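PDB 2NVA: arginine decarboxylase, A207R protein from Paramecium bursaria Chlorella virus 1, which catalyses the pyridoxal-phosphate-dependent decarboxylation of arginine, yielding agmatine. Local coordinates for residues Ser72-Val77 and Ile100-Gln105. Numbering follows the deposited sequence.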
ATOM      1  N   SER A  72       0.317  -8.269  17.162  1.00 13.05           N
ATOM      2  CA  SER A  72      -0.849  -7.388  16.996  1.00 13.27           C
ATOM      3  C   SER A  72      -2.129  -8.166  16.662  1.00 13.15           C
ATOM      4  O   SER A  72      -3.194  -7.869  17.192  1.00 12.86           O
ATOM      5  CB  SER A  72      -0.586  -6.328  15.929  1.00 14.02           C
ATOM      6  OG  SER A  72      -1.751  -5.527  15.735  1.00 15.82           O
ATOM      7  N   GLU A  73      -2.014  -9.169  15.789  1.00 13.04           N
ATOM      8  CA  GLU A  73      -3.168 -10.000  15.433  1.00 13.04           C
ATOM      9  C   GLU A  73      -3.584 -10.917  16.581  1.00 12.76           C
ATOM     10  O   GLU A  73      -4.774 -11.141  16.801  1.00 13.07           O
ATOM     11  CB  GLU A  73      -2.879 -10.813  14.167  1.00 13.31           C
ATOM     12  CG  GLU A  73      -2.749  -9.922  12.941  1.00 12.73           C
ATOM     13  CD  GLU A  73      -2.714 -10.688  11.621  1.00 13.91           C
ATOM     14  OE1 GLU A  73      -2.896 -10.031  10.574  1.00 13.57           O
ATOM     15  OE2 GLU A  73      -2.518 -11.929  11.628  1.00 14.36           O
ATOM     16  N   ILE A  74      -2.601 -11.444  17.304  1.00 12.59           N
ATOM     17  CA  ILE A  74      -2.886 -12.228  18.508  1.00 12.97           C
ATOM     18  C   ILE A  74      -3.721 -11.379  19.486  1.00 13.11           C
ATOM     19  O   ILE A  74      -4.770 -11.818  19.973  1.00 13.18           O
ATOM     20  CB  ILE A  74      -1.581 -12.742  19.177  1.00 12.75           C
ATOM     21  CG1 ILE A  74      -0.932 -13.821  18.302  1.00 12.09           C
ATOM     22  CG2 ILE A  74      -1.872 -13.318  20.568  1.00 12.83           C
ATOM     23  CD1 ILE A  74       0.543 -14.115  18.661  1.00 12.68           C
ATOM     24  N   LYS A  75      -3.254 -10.158  19.756  1.00 13.40           N
ATOM     25  CA  LYS A  75      -3.977  -9.228  20.645  1.00 13.62           C
ATOM     26  C   LYS A  75      -5.421  -8.988  20.191  1.00 13.56           C
ATOM     27  O   LYS A  75      -6.337  -8.970  21.023  1.00 14.11           O
ATOM     28  CB  LYS A  75      -3.237  -7.884  20.715  1.00 13.65           C
ATOM     29  CG  LYS A  75      -1.911  -7.956  21.448  1.00 14.23           C
ATOM     30  CD  LYS A  75      -1.156  -6.614  21.387  1.00 16.31           C
ATOM     31  CE  LYS A  75       0.298  -6.825  21.866  1.00 16.27           C
ATOM     32  NZ  LYS A  75       0.966  -5.509  22.158  1.00 18.01           N
ATOM     33  N   LYS A  76      -5.611  -8.785  18.883  1.00 13.80           N
ATOM     34  CA  LYS A  76      -6.947  -8.553  18.292  1.00 14.46           C
ATOM     35  C   LYS A  76      -7.886  -9.710  18.611  1.00 14.10           C
ATOM     36  O   LYS A  76      -9.018  -9.488  19.014  1.00 14.00           O
ATOM     37  CB  LYS A  76      -6.884  -8.370  16.761  1.00 15.00           C
ATOM     38  CG  LYS A  76      -6.292  -7.044  16.322  1.00 15.95           C
ATOM     39  CD  LYS A  76      -6.413  -6.840  14.804  1.00 17.40           C
ATOM     40  CE  LYS A  76      -6.051  -5.384  14.402  1.00 18.00           C
ATOM     41  NZ  LYS A  76      -4.574  -5.069  14.584  1.00 19.28           N
ATOM     42  N   VAL A  77      -7.393 -10.934  18.420  1.00 13.66           N
ATOM     43  CA  VAL A  77      -8.183 -12.149  18.630  1.00 13.44           C
ATOM     44  C   VAL A  77      -8.502 -12.359  20.120  1.00 13.42           C
ATOM     45  O   VAL A  77      -9.649 -12.696  20.485  1.00 13.08           O
ATOM     46  CB  VAL A  77      -7.475 -13.381  17.994  1.00 13.27           C
ATOM     47  CG1 VAL A  77      -8.159 -14.697  18.379  1.00 13.49           C
ATOM     48  CG2 VAL A  77      -7.436 -13.214  16.463  1.00 14.61           C
ATOM     49  N   ILE A 100       8.005 -14.204  22.942  1.00 13.22           N
ATOM     50  CA  ILE A 100       7.864 -14.046  24.399  1.00 13.04           C
ATOM     51  C   ILE A 100       6.414 -13.718  24.744  1.00 13.47           C
ATOM     52  O   ILE A 100       5.859 -14.290  25.686  1.00 13.51           O
ATOM     53  CB  ILE A 100       8.816 -12.970  24.952  1.00 13.22           C
ATOM     54  CG1 ILE A 100      10.273 -13.400  24.726  1.00 12.39           C
ATOM     55  CG2 ILE A 100       8.556 -12.716  26.449  1.00 13.70           C
ATOM     56  CD1 ILE A 100      11.281 -12.264  24.859  1.00 14.54           C
ATOM     57  N   PHE A 101       5.815 -12.811  23.974  1.00 12.90           N
ATOM     58  CA  PHE A 101       4.405 -12.457  24.128  1.00 13.10           C
ATOM     59  C   PHE A 101       3.482 -13.668  23.904  1.00 13.15           C
ATOM     60  O   PHE A 101       2.581 -13.923  24.718  1.00 13.06           O
ATOM     61  CB  PHE A 101       4.036 -11.308  23.177  1.00 12.81           C
ATOM     62  CG  PHE A 101       2.579 -10.922  23.228  1.00 13.30           C
ATOM     63  CD1 PHE A 101       2.083 -10.151  24.285  1.00 13.05           C
ATOM     64  CD2 PHE A 101       1.702 -11.324  22.221  1.00 13.82           C
ATOM     65  CE1 PHE A 101       0.729  -9.795  24.343  1.00 13.68           C
ATOM     66  CE2 PHE A 101       0.354 -10.979  22.264  1.00 12.51           C
ATOM     67  CZ  PHE A 101      -0.134 -10.207  23.327  1.00 13.67           C
ATOM     68  N   ALA A 102       3.706 -14.409  22.813  1.00 12.95           N
ATOM     69  CA  ALA A 102       2.930 -15.621  22.534  1.00 12.74           C
ATOM     70  C   ALA A 102       3.018 -16.631  23.679  1.00 12.87           C
ATOM     71  O   ALA A 102       2.003 -17.195  24.098  1.00 13.04           O
ATOM     72  CB  ALA A 102       3.398 -16.264  21.231  1.00 12.79           C
ATOM     73  N   LYS A 103       4.235 -16.863  24.170  1.00 12.67           N
ATOM     74  CA  LYS A 103       4.450 -17.808  25.271  1.00 12.71           C
ATOM     75  C   LYS A 103       3.654 -17.364  26.489  1.00 12.58           C
ATOM     76  O   LYS A 103       2.987 -18.169  27.139  1.00 12.54           O
ATOM     77  CB  LYS A 103       5.953 -17.922  25.608  1.00 12.82           C
ATOM     78  CG  LYS A 103       6.278 -18.951  26.696  1.00 13.54           C
ATOM     79  CD  LYS A 103       7.554 -18.591  27.433  1.00 15.33           C
ATOM     80  CE  LYS A 103       7.493 -17.125  27.938  1.00 17.38           C
ATOM     81  NZ  LYS A 103       8.313 -16.929  29.188  1.00 17.16           N
ATOM     82  N   ASP A 104       3.733 -16.070  26.787  1.00 12.86           N
ATOM     83  CA  ASP A 104       3.057 -15.528  27.951  1.00 12.88           C
ATOM     84  C   ASP A 104       1.545 -15.665  27.858  1.00 12.94           C
ATOM     85  O   ASP A 104       0.887 -16.059  28.824  1.00 12.34           O
ATOM     86  CB  ASP A 104       3.457 -14.077  28.159  1.00 13.12           C
ATOM     87  CG  ASP A 104       4.859 -13.941  28.743  1.00 15.05           C
ATOM     88  OD1 ASP A 104       5.311 -14.866  29.459  1.00 15.60           O
ATOM     89  OD2 ASP A 104       5.513 -12.893  28.506  1.00 16.99           O
ATOM     90  N   GLN A 105       0.991 -15.351  26.694  1.00 12.23           N
ATOM     91  CA  GLN A 105      -0.464 -15.374  26.536  1.00 12.42           C
ATOM     92  C   GLN A 105      -1.032 -16.777  26.395  1.00 12.30           C
ATOM     93  O   GLN A 105      -2.196 -17.006  26.708  1.00 12.88           O
ATOM     94  CB  GLN A 105      -0.886 -14.510  25.345  1.00 12.51           C
ATOM     95  CG  GLN A 105      -0.496 -13.041  25.486  1.00 13.49           C
ATOM     96  CD  GLN A 105      -1.260 -12.353  26.594  1.00 14.81           C
ATOM     97  OE1 GLN A 105      -2.497 -12.391  26.631  1.00 16.14           O
ATOM     98  NE2 GLN A 105      -0.539 -11.741  27.524  1.00 15.20           N
TER
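The backbone O of F101 accepts the N-H of Q105, 2.9 Å from F101 O to Q105 N, while the F101 ring reaches across to I74 and K75 of the neighbouring helix. Helices 71-80 and 96-105 are consecutive outer helices of the TIM barrel, following strands 65-68 and 87-89, and they run nearly parallel, 24° apart over these segments. Their axes come no nearer than 10.9 Å, a gap that large side chains must bridge.

Phenylalanine suits this place because it is long, flat and apolar. With CG anti to the backbone N (chi1 177°), the ring extends toward helix 71-80, and its outer part, CE2, CZ and CE1, makes the contact. I74 meets it with the methyl CG2, which lies 3.6 Å from F101 CE2 in an oblique approach. The other branch of I74 leads to CD1, a looser 4.4 Å from A102 CB. Branching at CB thus lets one buried isoleucine serve two neighbours, and alanine's single methyl, CB, is what faces CD1 across the gap. On the barrel side, I74 and A102 both touch F89 of strand 87-89, so the layer continues into the barrel wall.

K75 suits the solvent-facing margin: its methylenes lie against the aromatic ring while the charged end projects onward. The closest touch is K75 CG to F101 CZ, 3.4 Å. From CG the chain is extended, which carries CE over one ring face as a CH-pi contact, 4.1 Å from the F101 ring centroid. The ammonium NZ, 5.2 Å from that centroid, can add at most a weak cation-pi attraction. Q105, one turn further along, sets its CG against the face opposite K75 CE, 3.5 Å above the F101 ring plane and offset toward the rim.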